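Local structure of probable transcriptional regulator (Pseudomonas aeruginosa, 2ESN) at residues Leu15-Ala20 and Ser32-Ser37; Gln100-Phe105 and Gly129-Leu134; Ile151-Gly156 and Leu282-Gln287; Arg184-Leu189 and Asp247-Ala252; Ala190-Leu195 and Ala267-Pro272. The protein is probably a LysR-type transcriptional regulator that binds DNA through a helix-turn-helix domain and senses a small-molecule effector through a substrate-binding domain. All blocks are in the same frame, centred on the assembly; numbering follows the deposited sequence.

Contact 1: Leu15-Ala20 and Ser32-Ser37; sequences LLVFDA and SELAIS
Leu-34 reaches from the last turn of helix 27-34 against Leu-16, Val-17 and Ala-20 on helix 15-24. This is the core of the LysR-family DNA-binding domain: helix 27-34 is the first helix of the helix-turn-helix motif, and helix 15-24 packs behind it. The two methyls of Leu-34 divide the work. CD1 lies 3.8 Å from Val-17 CG2, the two side chains crossing at about a right angle, and it also rests 4.1 Å from Ala-20 CB. CD2 turns to the earlier part of helix 15-24, where it sits 3.9 Å from Leu-16 O and 4.3 Å from Leu-16 CB. With CG of Leu-34 placed anti to its carbonyl carbon (chi1 -58°), the forked end points to helix 15-24 and reaches all three residues. The side-chain contacts that carry the interface are apolar, and Phe-41 of the following helix 38-52 covers both Val-17 and Leu-34. Arg-8 of the second subunit packs on Leu-34 from outside the chain. On the exposed side, Glu-33 OE1 approaches Ala-20 CB without bonding; its polar partner is Arg-23, which also makes a salt bridge to Asp-19 and so sits between two acidic groups whose Asp-19 OD1 and Glu-33 OE1 are 5.5 Å apart. Beyond Leu-34 the chain leaves the helix in a Schellman motif at Ala-35, whose phi is positive (61°). Two residues on, Ser-37 starts helix 38-52 as its N-cap, with OG hydrogen-bonded to Ala-40 N.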
# COMPACT_ATOMS: atom_id res chain seq x y z
N LEU C 15 19.63 31.91 -2.81
CA LEU C 15 20.22 30.59 -2.46
C LEU C 15 20.89 29.91 -3.65
O LEU C 15 21.72 29.02 -3.46
CB LEU C 15 19.20 29.63 -1.86
CG LEU C 15 18.76 30.02 -0.46
CD1 LEU C 15 17.64 29.11 -0.06
CD2 LEU C 15 19.89 30.00 0.58
N LEU C 16 20.54 30.28 -4.87
CA LEU C 16 21.33 29.77 -6.02
C LEU C 16 22.70 30.38 -6.06
O LEU C 16 23.58 29.78 -6.68
CB LEU C 16 20.73 30.11 -7.39
CG LEU C 16 19.32 29.59 -7.52
CD1 LEU C 16 18.75 30.30 -8.69
CD2 LEU C 16 19.46 28.10 -7.75
N VAL C 17 22.85 31.61 -5.50
CA VAL C 17 24.15 32.32 -5.46
C VAL C 17 24.99 31.64 -4.39
O VAL C 17 26.15 31.27 -4.61
CB VAL C 17 23.95 33.87 -5.19
CG1 VAL C 17 25.23 34.54 -4.93
CG2 VAL C 17 23.27 34.55 -6.37
N PHE C 18 24.38 31.43 -3.23
CA PHE C 18 24.99 30.63 -2.18
C PHE C 18 25.51 29.28 -2.72
O PHE C 18 26.64 28.91 -2.46
CB PHE C 18 24.04 30.34 -1.02
CG PHE C 18 24.71 29.60 0.11
CD1 PHE C 18 24.63 28.23 0.22
CD2 PHE C 18 25.48 30.28 1.07
CE1 PHE C 18 25.29 27.53 1.29
CE2 PHE C 18 26.12 29.58 2.15
CZ PHE C 18 26.00 28.20 2.24
N ASP C 19 24.64 28.53 -3.38
CA ASP C 19 24.99 27.20 -3.85
C ASP C 19 26.15 27.22 -4.92
O ASP C 19 27.08 26.43 -4.83
CB ASP C 19 23.75 26.55 -4.43
CG ASP C 19 24.02 25.10 -4.92
OD1 ASP C 19 24.11 24.88 -6.14
OD2 ASP C 19 24.10 24.20 -4.08
N ALA C 20 26.05 28.11 -5.91
CA ALA C 20 27.08 28.30 -6.92
C ALA C 20 28.44 28.70 -6.30
O ALA C 20 29.51 28.17 -6.70
CB ALA C 20 26.64 29.30 -7.87
N SER C 32 29.61 33.51 -13.78
CA SER C 32 29.37 32.99 -15.15
C SER C 32 28.50 31.72 -15.13
O SER C 32 27.65 31.58 -15.99
CB SER C 32 30.65 32.85 -16.00
OG SER C 32 31.47 31.79 -15.54
N GLU C 33 28.62 30.83 -14.14
CA GLU C 33 27.59 29.77 -14.04
C GLU C 33 26.13 30.37 -14.01
O GLU C 33 25.23 29.85 -14.66
CB GLU C 33 27.84 28.80 -12.86
CG GLU C 33 26.95 27.55 -12.94
CD GLU C 33 26.90 26.72 -11.68
OE1 GLU C 33 25.78 26.49 -11.18
OE2 GLU C 33 27.96 26.30 -11.15
N LEU C 34 25.93 31.49 -13.31
CA LEU C 34 24.59 32.04 -13.15
C LEU C 34 24.21 33.05 -14.25
O LEU C 34 23.08 33.52 -14.26
CB LEU C 34 24.45 32.70 -11.79
CG LEU C 34 24.72 31.83 -10.57
CD1 LEU C 34 24.80 32.66 -9.31
CD2 LEU C 34 23.66 30.79 -10.44
N ALA C 35 25.18 33.38 -15.12
CA ALA C 35 25.01 34.31 -16.26
C ALA C 35 24.64 35.64 -15.73
O ALA C 35 23.67 36.26 -16.20
CB ALA C 35 23.96 33.81 -17.28
N ILE C 36 25.35 36.08 -14.69
CA ILE C 36 25.16 37.44 -14.17
C ILE C 36 26.47 38.13 -14.04
O ILE C 36 27.50 37.48 -13.83
CB ILE C 36 24.40 37.47 -12.78
CG1 ILE C 36 25.25 36.86 -11.63
CG2 ILE C 36 23.04 36.81 -12.91
CD1 ILE C 36 24.51 36.74 -10.30
N SER C 37 26.45 39.45 -14.19
CA SER C 37 27.64 40.26 -14.07
C SER C 37 28.30 40.13 -12.70
O SER C 37 27.73 39.59 -11.73
CB SER C 37 27.32 41.72 -14.38
OG SER C 37 26.73 42.37 -13.28

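Contact 2: Gln100-Phe105 and Gly129-Leu134; sequences QRTFVF and GVRLRL
Arg-131 lies along Thr-102 and the loop residue Gln-100 that precedes the strand. Its CB sits 3.6 Å from Thr-102 OG1, and after a bend at chi2 (123°) CD is still beside that hydroxyl, at 3.7 Å from OG1. Farther out, the guanidinium passes Gln-100 with one face over the CA of that residue. At the tip NH1 makes a weak hydrogen bond to Gln-100 OE1, short at 2.7 Å but bent to 128° at the hydrogen; the amide and guanidinium planes are 71° apart. The other end of this amide is held by Gln-98, to whose backbone O the NE2 donates. These side chains belong to the start of parallel strands 102-107 and 131-136, the two strands of a beta-alpha-beta unit whose helix 109-126 connects them within the LysR substrate-binding domain. Their ladder alternates Arg-131 N to Arg-101 O, Phe-103 N to Arg-131 O, Arg-133 N to Phe-103 O and Phe-105 N to Arg-133 O. Thr-102, Val-104, Arg-131 and Arg-133 share one face, where Thr-102 CG2 lies 3.9 Å from Arg-133 CB. On the other, shared with Phe-103 and Leu-134, Phe-105 CE2 touches Leu-132 CD2 at 3.6 Å. The Phe-103 ring also reaches Val-130 just before strand 131-136, CD1 meeting CG1 at 3.9 Å. Leu-132 and Arg-133 also pair in parallel with a strand of the third subunit, which carries the sheet across the interface.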
# COMPACT_ATOMS: atom_id res chain seq x y z
N GLN C 100 19.57 12.91 -21.01
CA GLN C 100 20.14 11.99 -20.01
C GLN C 100 19.02 11.27 -19.28
O GLN C 100 19.25 10.64 -18.24
CB GLN C 100 20.98 12.72 -18.98
CG GLN C 100 22.17 13.52 -19.52
CD GLN C 100 23.22 12.63 -20.16
OE1 GLN C 100 23.76 11.75 -19.46
NE2 GLN C 100 23.53 12.83 -21.36
N ARG C 101 17.81 11.38 -19.80
CA ARG C 101 16.69 10.76 -19.13
C ARG C 101 16.64 9.23 -19.19
O ARG C 101 17.32 8.57 -20.02
CB ARG C 101 15.37 11.38 -19.49
CG ARG C 101 14.88 11.18 -20.81
CD ARG C 101 13.53 11.83 -20.85
NE ARG C 101 12.55 10.91 -20.27
CZ ARG C 101 11.45 11.28 -19.64
NH1 ARG C 101 11.19 12.58 -19.47
NH2 ARG C 101 10.64 10.34 -19.17
N THR C 102 15.89 8.68 -18.23
CA THR C 102 15.66 7.26 -18.07
C THR C 102 14.19 7.10 -18.42
O THR C 102 13.35 7.79 -17.87
CB THR C 102 15.96 6.82 -16.64
OG1 THR C 102 17.32 7.13 -16.36
CG2 THR C 102 15.77 5.30 -16.39
N PHE C 103 13.92 6.28 -19.45
CA PHE C 103 12.61 5.77 -19.76
C PHE C 103 12.32 4.48 -18.99
O PHE C 103 13.18 3.58 -18.93
CB PHE C 103 12.45 5.58 -21.27
CG PHE C 103 12.50 6.87 -22.03
CD1 PHE C 103 13.73 7.45 -22.36
CD2 PHE C 103 11.32 7.50 -22.37
CE1 PHE C 103 13.80 8.67 -23.01
CE2 PHE C 103 11.35 8.70 -23.03
CZ PHE C 103 12.59 9.28 -23.40
N VAL C 104 11.14 4.41 -18.38
CA VAL C 104 10.76 3.26 -17.51
C VAL C 104 9.65 2.51 -18.22
O VAL C 104 8.65 3.10 -18.59
CB VAL C 104 10.31 3.67 -16.08
CG1 VAL C 104 9.91 2.40 -15.21
CG2 VAL C 104 11.40 4.50 -15.38
N PHE C 105 9.91 1.23 -18.52
CA PHE C 105 8.94 0.41 -19.22
C PHE C 105 8.56 -0.75 -18.30
O PHE C 105 9.39 -1.25 -17.57
CB PHE C 105 9.53 -0.22 -20.51
CG PHE C 105 9.75 0.73 -21.66
CD1 PHE C 105 8.97 0.64 -22.78
CD2 PHE C 105 10.80 1.64 -21.65
CE1 PHE C 105 9.19 1.49 -23.91
CE2 PHE C 105 11.08 2.47 -22.79
CZ PHE C 105 10.23 2.40 -23.90
N GLY C 129 23.09 9.31 -24.16
CA GLY C 129 22.98 9.46 -22.67
C GLY C 129 21.62 8.96 -22.18
O GLY C 129 21.34 9.00 -20.97
N VAL C 130 20.76 8.52 -23.11
CA VAL C 130 19.41 8.03 -22.76
C VAL C 130 19.56 6.62 -22.16
O VAL C 130 20.35 5.77 -22.68
CB VAL C 130 18.46 8.03 -23.97
CG1 VAL C 130 17.32 7.01 -23.79
CG2 VAL C 130 17.87 9.44 -24.26
N ARG C 131 18.87 6.40 -21.03
CA ARG C 131 18.85 5.15 -20.32
C ARG C 131 17.49 4.56 -20.34
O ARG C 131 16.50 5.29 -20.47
CB ARG C 131 19.20 5.36 -18.84
CG ARG C 131 20.59 5.70 -18.65
CD ARG C 131 20.68 7.02 -17.90
NE ARG C 131 21.89 7.65 -18.37
CZ ARG C 131 22.36 8.85 -18.06
NH1 ARG C 131 23.52 9.23 -18.63
NH2 ARG C 131 21.71 9.65 -17.21
N LEU C 132 17.42 3.24 -20.20
CA LEU C 132 16.12 2.53 -20.06
C LEU C 132 16.09 1.71 -18.80
O LEU C 132 17.12 1.14 -18.37
CB LEU C 132 15.79 1.66 -21.29
CG LEU C 132 14.92 2.28 -22.37
CD1 LEU C 132 15.64 3.38 -23.14
CD2 LEU C 132 14.39 1.23 -23.36
N ARG C 133 14.92 1.71 -18.16
CA ARG C 133 14.66 0.87 -16.96
C ARG C 133 13.41 -0.00 -17.21
O ARG C 133 12.29 0.49 -17.50
CB ARG C 133 14.48 1.73 -15.72
CG ARG C 133 14.77 0.99 -14.42
CD ARG C 133 13.62 1.20 -13.52
NE ARG C 133 13.94 1.21 -12.10
CZ ARG C 133 14.30 0.19 -11.34
NH1 ARG C 133 14.48 -1.06 -11.80
NH2 ARG C 133 14.53 0.46 -10.05
N LEU C 134 13.62 -1.30 -17.22
CA LEU C 134 12.48 -2.23 -17.44
C LEU C 134 12.15 -2.90 -16.13
O LEU C 134 13.03 -3.30 -15.45
CB LEU C 134 12.76 -3.28 -18.47
CG LEU C 134 12.39 -2.92 -19.88
CD1 LEU C 134 13.26 -1.75 -20.34
CD2 LEU C 134 12.60 -4.21 -20.70

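Contact 3: Ile151-Gly156 and Leu282-Gln287; sequences IDFALG and LYSHVQ
Tyr-283 O is approached by two hydrogens from the facing strand: Ala-154 N donates at 2.9 Å, and Phe-153 CA adds a CA-H...O contact at 3.2 Å. The Phe-153 ring also turns its edge toward this carbonyl. In return Tyr-283 N donates to Ala-154 O at 2.8 Å, nearly straight at 173°, so Ala-154 and Tyr-283 form a hydrogen-bonded pair of the antiparallel ladder. The next pair, Leu-155 with Leu-282, is non-hydrogen-bonded and meets through its side chains. Leu-282 extends with CG anti to the backbone N (chi1 175°), which brings its CD1 to both neighbours, 3.6 Å from Leu-155 CD2 and 3.6 Å from Phe-153 CD2. Phe-105 and helix 293-303 pack around this cluster. On the other face Ala-154 lies next to Tyr-283, whose ring presents an edge to the backbone, with CE1 3.7 Å from Gly-156 N. Beyond that edge Tyr-283 OH is hydrogen-bonded to Asp-158 and Lys-140. Strand 153-157 thereby joins strand 278-285, from the far end of the sequence, in the sheet of the LysR substrate-binding domain. Preceding the strand, the Asp-152 carboxylate is bonded to Arg-101, His-294 and Val-104 N. All the touching residues are buried, so the main-chain polar groups of Ala-154 and Tyr-283 are satisfied by one another in an otherwise mainly apolar setting, and the tyrosine hydroxyl by Asp-158 and Lys-140, both probably charged.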
# COMPACT_ATOMS: atom_id res chain seq x y z
N ILE C 151 5.81 5.02 -14.44
CA ILE C 151 6.15 4.21 -15.59
C ILE C 151 5.73 5.05 -16.80
O ILE C 151 4.59 5.54 -16.88
CB ILE C 151 5.34 2.87 -15.56
CG1 ILE C 151 5.95 1.87 -14.59
CG2 ILE C 151 5.20 2.24 -16.90
CD1 ILE C 151 4.95 0.73 -14.16
N ASP C 152 6.66 5.22 -17.74
CA ASP C 152 6.42 5.94 -18.98
C ASP C 152 5.56 5.10 -19.90
O ASP C 152 4.63 5.60 -20.49
CB ASP C 152 7.79 6.31 -19.64
CG ASP C 152 8.64 7.26 -18.77
OD1 ASP C 152 8.28 8.43 -18.64
OD2 ASP C 152 9.66 6.86 -18.18
N PHE C 153 5.87 3.81 -20.01
CA PHE C 153 5.26 2.96 -21.02
C PHE C 153 5.08 1.51 -20.53
O PHE C 153 5.76 1.07 -19.63
CB PHE C 153 6.16 2.86 -22.26
CG PHE C 153 6.37 4.15 -22.99
CD1 PHE C 153 7.55 4.86 -22.82
CD2 PHE C 153 5.42 4.61 -23.88
CE1 PHE C 153 7.78 6.05 -23.53
CE2 PHE C 153 5.61 5.84 -24.56
CZ PHE C 153 6.79 6.54 -24.42
N ALA C 154 4.22 0.76 -21.20
CA ALA C 154 4.07 -0.65 -20.91
C ALA C 154 4.09 -1.39 -22.22
O ALA C 154 3.74 -0.82 -23.25
CB ALA C 154 2.77 -0.91 -20.14
N LEU C 155 4.55 -2.64 -22.19
CA LEU C 155 4.65 -3.44 -23.41
C LEU C 155 3.79 -4.69 -23.27
O LEU C 155 3.67 -5.23 -22.18
CB LEU C 155 6.12 -3.90 -23.62
CG LEU C 155 7.22 -2.83 -23.65
CD1 LEU C 155 8.63 -3.46 -23.84
CD2 LEU C 155 6.94 -1.84 -24.80
N GLY C 156 3.22 -5.16 -24.39
CA GLY C 156 2.47 -6.43 -24.40
C GLY C 156 1.69 -6.53 -25.69
O GLY C 156 1.96 -5.80 -26.63
N LEU C 282 2.91 -0.78 -27.67
CA LEU C 282 3.50 0.13 -26.73
C LEU C 282 2.30 0.88 -26.17
O LEU C 282 1.60 1.56 -26.91
CB LEU C 282 4.46 1.05 -27.49
CG LEU C 282 5.08 2.16 -26.67
CD1 LEU C 282 6.06 1.53 -25.66
CD2 LEU C 282 5.73 3.28 -27.57
N TYR C 283 2.06 0.74 -24.88
CA TYR C 283 0.99 1.45 -24.22
C TYR C 283 1.48 2.65 -23.40
O TYR C 283 2.53 2.59 -22.74
CB TYR C 283 0.24 0.54 -23.27
CG TYR C 283 -0.25 -0.75 -23.85
CD1 TYR C 283 0.54 -1.91 -23.75
CD2 TYR C 283 -1.53 -0.86 -24.42
CE1 TYR C 283 0.11 -3.12 -24.23
CE2 TYR C 283 -1.98 -2.09 -24.92
CZ TYR C 283 -1.14 -3.22 -24.82
OH TYR C 283 -1.55 -4.46 -25.30
N SER C 284 0.69 3.73 -23.46
CA SER C 284 0.88 4.89 -22.63
C SER C 284 -0.46 5.56 -22.29
O SER C 284 -1.49 5.35 -22.96
CB SER C 284 1.78 5.92 -23.30
OG SER C 284 1.23 6.24 -24.55
N HIS C 285 -0.39 6.33 -21.21
CA HIS C 285 -1.43 7.26 -20.78
C HIS C 285 -1.45 8.56 -21.61
O HIS C 285 -0.40 9.19 -21.80
CB HIS C 285 -1.18 7.60 -19.32
CG HIS C 285 -2.39 8.10 -18.60
ND1 HIS C 285 -2.89 9.37 -18.78
CD2 HIS C 285 -3.20 7.49 -17.70
CE1 HIS C 285 -3.97 9.52 -18.03
NE2 HIS C 285 -4.18 8.40 -17.37
N VAL C 286 -2.64 8.95 -22.06
CA VAL C 286 -2.91 10.23 -22.76
C VAL C 286 -2.27 11.47 -22.07
O VAL C 286 -1.82 12.37 -22.77
CB VAL C 286 -4.44 10.44 -23.06
CG1 VAL C 286 -4.68 11.68 -23.89
CG2 VAL C 286 -5.02 9.23 -23.81
N GLN C 287 -2.25 11.51 -20.73
CA GLN C 287 -1.14 12.20 -20.01
C GLN C 287 -0.53 11.46 -18.80
O GLN C 287 0.71 11.32 -18.68
CB GLN C 287 -1.44 13.66 -19.64
CG GLN C 287 -0.14 14.57 -19.65
CD GLN C 287 -0.28 15.93 -18.89
OE1 GLN C 287 -1.27 16.18 -18.19
NE2 GLN C 287 0.75 16.81 -19.03

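Contact 4: Arg184-Leu189 and Asp247-Ala252; sequences RDHPRL and DFLLTA
His-186 NE2 donates to Asp-247 O at 2.7 Å, somewhat bent at 142° at the hydrogen, the oxygen lying close to the plane of the ring. On the other side of the imidazole ND1 accepts the backbone N of Arg-188 at 3.1 Å, also near the ring plane, so two bonds fix the ring's rotation. One nitrogen giving and the other receiving is consistent with a neutral histidine. The bond to Asp-247 ties the loop after strand 168-183 of the LysR substrate-binding domain to the residues leading into strand 249-253; His-186 also opens a type I beta turn to Leu-189. A longer salt bridge joins Arg-188 NH2 to Asp-247 OD2 at 3.6 Å, with guanidinium and carboxylate planes 79° apart; the arginine's stronger partner is Glu-201, through NE. Asp-247 itself is linked onward, its backbone N bonding to Gln-124 of the third subunit. Packing surrounds these polar links. With CG of His-186 anti to the backbone N (chi1 -175°), the ring swings out to Asp-247 while Pro-187 CD lies over one of its faces, offset toward the rim. Deeper in, Leu-249 CD2 is 4.1 Å from His-186 CD2 and meets Leu-189 CD1 at 4.3 Å; both leucines also pack on Ala-182 of strand 168-183. At the outer side Pro-187 brings its ring against the carboxylate of Asp-247, with CD 3.2 Å from OD1.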
# COMPACT_ATOMS: atom_id res chain seq x y z
N ARG C 184 14.35 -31.14 -30.40
CA ARG C 184 14.60 -31.49 -31.78
C ARG C 184 14.32 -32.97 -32.06
O ARG C 184 13.72 -33.32 -33.08
CB ARG C 184 16.07 -31.21 -32.14
CG ARG C 184 16.25 -31.35 -33.69
CD ARG C 184 17.58 -30.77 -34.17
NE ARG C 184 17.43 -29.32 -34.22
CZ ARG C 184 18.15 -28.42 -33.55
NH1 ARG C 184 19.18 -28.80 -32.76
NH2 ARG C 184 17.82 -27.14 -33.70
N ASP C 185 14.78 -33.83 -31.18
CA ASP C 185 14.46 -35.28 -31.28
C ASP C 185 13.43 -35.74 -30.22
O ASP C 185 13.78 -36.35 -29.25
CB ASP C 185 15.73 -36.09 -31.10
CG ASP C 185 16.76 -35.78 -32.21
OD1 ASP C 185 16.40 -35.50 -33.38
OD2 ASP C 185 17.92 -35.77 -31.90
N HIS C 186 12.16 -35.41 -30.43
CA HIS C 186 11.13 -35.74 -29.45
C HIS C 186 10.74 -37.21 -29.74
O HIS C 186 10.58 -37.57 -30.90
CB HIS C 186 9.95 -34.81 -29.68
CG HIS C 186 8.85 -34.94 -28.66
ND1 HIS C 186 7.97 -36.01 -28.63
CD2 HIS C 186 8.49 -34.13 -27.64
CE1 HIS C 186 7.15 -35.87 -27.59
NE2 HIS C 186 7.43 -34.73 -26.99
N PRO C 187 10.56 -38.06 -28.68
CA PRO C 187 10.34 -39.49 -29.00
C PRO C 187 9.10 -39.78 -29.84
O PRO C 187 9.06 -40.83 -30.46
CB PRO C 187 10.33 -40.20 -27.64
CG PRO C 187 9.98 -39.10 -26.60
CD PRO C 187 10.55 -37.79 -27.23
N ARG C 188 8.15 -38.84 -29.93
CA ARG C 188 6.86 -39.16 -30.52
C ARG C 188 6.48 -38.22 -31.65
O ARG C 188 5.39 -38.31 -32.17
CB ARG C 188 5.75 -39.20 -29.46
CG ARG C 188 5.80 -40.37 -28.49
CD ARG C 188 4.89 -40.25 -27.21
NE ARG C 188 5.26 -39.11 -26.33
CZ ARG C 188 6.15 -39.19 -25.35
NH1 ARG C 188 6.80 -40.33 -25.11
NH2 ARG C 188 6.41 -38.12 -24.61
N LEU C 189 7.38 -37.33 -32.07
CA LEU C 189 7.07 -36.49 -33.17
C LEU C 189 7.86 -36.92 -34.35
O LEU C 189 9.08 -36.72 -34.40
CB LEU C 189 7.33 -35.02 -32.86
CG LEU C 189 6.62 -34.37 -31.67
CD1 LEU C 189 6.92 -32.90 -31.63
CD2 LEU C 189 5.09 -34.62 -31.69
N ASP C 247 10.20 -33.81 -22.88
CA ASP C 247 9.25 -34.14 -23.91
C ASP C 247 8.13 -33.13 -23.94
O ASP C 247 7.19 -33.26 -24.76
CB ASP C 247 8.71 -35.58 -23.77
CG ASP C 247 9.84 -36.61 -23.83
OD1 ASP C 247 10.91 -36.27 -24.40
OD2 ASP C 247 9.71 -37.71 -23.29
N PHE C 248 8.26 -32.09 -23.12
CA PHE C 248 7.17 -31.11 -23.06
C PHE C 248 7.07 -30.27 -24.29
O PHE C 248 8.08 -29.87 -24.86
CB PHE C 248 7.28 -30.21 -21.84
CG PHE C 248 7.42 -30.95 -20.53
CD1 PHE C 248 7.96 -30.31 -19.45
CD2 PHE C 248 6.97 -32.26 -20.36
CE1 PHE C 248 8.08 -30.92 -18.21
CE2 PHE C 248 7.09 -32.92 -19.10
CZ PHE C 248 7.63 -32.25 -18.03
N LEU C 249 5.83 -29.92 -24.66
CA LEU C 249 5.62 -29.00 -25.73
C LEU C 249 5.39 -27.57 -25.20
O LEU C 249 4.88 -27.38 -24.08
CB LEU C 249 4.42 -29.48 -26.53
CG LEU C 249 4.54 -30.90 -27.15
CD1 LEU C 249 3.36 -31.16 -28.06
CD2 LEU C 249 5.83 -31.00 -27.97
N LEU C 250 5.76 -26.56 -26.00
CA LEU C 250 5.61 -25.19 -25.61
C LEU C 250 5.04 -24.46 -26.79
O LEU C 250 5.52 -24.64 -27.90
CB LEU C 250 6.97 -24.57 -25.18
CG LEU C 250 7.05 -23.02 -25.10
CD1 LEU C 250 6.28 -22.49 -23.85
CD2 LEU C 250 8.52 -22.54 -25.04
N THR C 251 4.03 -23.63 -26.58
CA THR C 251 3.43 -22.87 -27.72
C THR C 251 3.82 -21.40 -27.49
O THR C 251 3.37 -20.79 -26.51
CB THR C 251 1.90 -23.07 -27.78
OG1 THR C 251 1.60 -24.50 -27.63
CG2 THR C 251 1.33 -22.43 -29.10
N ALA C 252 4.72 -20.88 -28.34
CA ALA C 252 5.54 -19.70 -28.00
C ALA C 252 5.60 -18.79 -29.21
O ALA C 252 5.50 -19.26 -30.33
CB ALA C 252 7.01 -20.13 -27.72

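Contact 5: Ala190-Leu195 and Ala267-Pro272; sequences AGAPTL and ALYPAP
The Tyr-269 ring meets Ala-192 and Pro-193 obliquely. Pro-193 CD lies 3.6 Å from Tyr-269 CG, near the root of the ring, whereas Ala-192 CA is 3.4 Å from Tyr-269 CD1. Gly-191 O stands over one face, offset toward the rim. Tyr-269 has CG anti to its carbonyl carbon (chi1 -61°), a setting that points the ring toward the loop; at its tip OH is 2.8 Å from a water with a further weak link to Ala-190 O. The ring thus joins strand 266-269 to the loop after strand 168-183, in the LysR substrate-binding domain; Pro-193 and Ala-271 both pack on Val-180 of strand 168-183. Farther along, Pro-272 takes over from the tyrosine. Its CB comes 3.4 Å from Leu-195 N and 3.5 Å from Pro-193 O, while CB of Leu-195 meets CB of Pro-272 at 4.4 Å. A second water donates to both Pro-193 O and Pro-270 O, bridging the two backbones. Thr-194 aims elsewhere: it is the N-cap of helix 195-199, with OG1 bonded to Gly-197 N.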
# COMPACT_ATOMS: atom_id res chain seq x y z
N ALA C 190 7.18 -37.47 -35.33
CA ALA C 190 7.86 -37.92 -36.56
C ALA C 190 7.79 -36.77 -37.57
O ALA C 190 8.68 -36.62 -38.43
CB ALA C 190 7.24 -39.20 -37.10
N GLY C 191 6.77 -35.94 -37.40
CA GLY C 191 6.83 -34.56 -37.85
C GLY C 191 5.95 -33.65 -37.03
O GLY C 191 5.76 -33.83 -35.81
N ALA C 192 5.38 -32.65 -37.71
CA ALA C 192 4.54 -31.65 -37.05
C ALA C 192 3.46 -32.40 -36.24
O ALA C 192 2.91 -33.38 -36.74
CB ALA C 192 3.90 -30.73 -38.12
N PRO C 193 3.14 -31.93 -35.01
CA PRO C 193 2.15 -32.69 -34.29
C PRO C 193 0.73 -32.42 -34.90
O PRO C 193 0.45 -31.34 -35.42
CB PRO C 193 2.25 -32.16 -32.87
CG PRO C 193 2.86 -30.75 -33.01
CD PRO C 193 3.61 -30.72 -34.31
N THR C 194 -0.14 -33.44 -34.86
CA THR C 194 -1.57 -33.27 -35.14
C THR C 194 -2.22 -32.69 -33.89
O THR C 194 -1.55 -32.61 -32.84
CB THR C 194 -2.21 -34.63 -35.43
OG1 THR C 194 -1.99 -35.47 -34.30
CG2 THR C 194 -1.55 -35.27 -36.71
N LEU C 195 -3.50 -32.32 -33.96
CA LEU C 195 -4.21 -31.94 -32.71
C LEU C 195 -4.13 -32.94 -31.54
O LEU C 195 -3.86 -32.53 -30.39
CB LEU C 195 -5.67 -31.54 -33.00
CG LEU C 195 -6.51 -30.80 -31.98
CD1 LEU C 195 -5.80 -29.57 -31.42
CD2 LEU C 195 -7.85 -30.36 -32.67
N ALA C 267 12.94 -28.10 -32.38
CA ALA C 267 12.15 -28.07 -33.61
C ALA C 267 10.92 -27.12 -33.47
O ALA C 267 10.28 -27.03 -32.41
CB ALA C 267 11.69 -29.46 -33.92
N LEU C 268 10.60 -26.41 -34.53
CA LEU C 268 9.50 -25.48 -34.52
C LEU C 268 8.53 -26.01 -35.55
O LEU C 268 8.95 -26.36 -36.65
CB LEU C 268 9.96 -24.10 -35.00
CG LEU C 268 10.63 -23.14 -33.98
CD1 LEU C 268 11.82 -23.77 -33.30
CD2 LEU C 268 11.05 -21.79 -34.68
N TYR C 269 7.24 -26.04 -35.18
CA TYR C 269 6.16 -26.58 -36.01
C TYR C 269 4.97 -25.63 -36.01
O TYR C 269 4.73 -24.92 -35.04
CB TYR C 269 5.61 -27.85 -35.40
CG TYR C 269 6.63 -28.94 -35.29
CD1 TYR C 269 7.17 -29.55 -36.44
CD2 TYR C 269 7.10 -29.33 -34.04
CE1 TYR C 269 8.11 -30.57 -36.31
CE2 TYR C 269 8.03 -30.30 -33.91
CZ TYR C 269 8.54 -30.94 -35.03
OH TYR C 269 9.47 -31.97 -34.88
N PRO C 270 4.21 -25.65 -37.11
CA PRO C 270 2.93 -24.92 -37.08
C PRO C 270 2.01 -25.53 -36.03
O PRO C 270 2.09 -26.72 -35.76
CB PRO C 270 2.40 -25.08 -38.50
CG PRO C 270 3.20 -26.33 -39.06
CD PRO C 270 4.50 -26.32 -38.40
N ALA C 271 1.19 -24.71 -35.39
CA ALA C 271 0.23 -25.23 -34.46
C ALA C 271 -0.83 -26.03 -35.23
O ALA C 271 -1.27 -25.57 -36.29
CB ALA C 271 -0.44 -24.10 -33.70
N PRO C 272 -1.28 -27.17 -34.68
CA PRO C 272 -2.38 -27.90 -35.25
C PRO C 272 -3.80 -27.34 -34.94
O PRO C 272 -4.77 -28.09 -34.97
CB PRO C 272 -2.21 -29.27 -34.60
CG PRO C 272 -1.74 -28.95 -33.25
CD PRO C 272 -0.77 -27.84 -33.46
O HOH W 1 9.96 -33.72 -37.06
O HOH W 2 1.19 -29.26 -36.65

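Contact 1 stands apart in the DNA-binding domain, its centre about 69 Å from that of contact 4, and is a buried, mainly apolar helix contact. The other four belong to the substrate-binding domain and reach one mixed sheet. Contacts 2 and 3 build adjoining strands: 102-107 pairs with 131-136 in parallel in one, and 153-157 with 278-285 antiparallel in the other, joined through Asp-152. Contact 3 is fully buried, contact 2 partly so. Contacts 4 and 5 hold successive parts of the same loop and touch through Leu-189 and Tyr-269; contact 4 uses a histidine bond and a long salt bridge, contact 5, at the surface, proline and tyrosine packing with bridging waters.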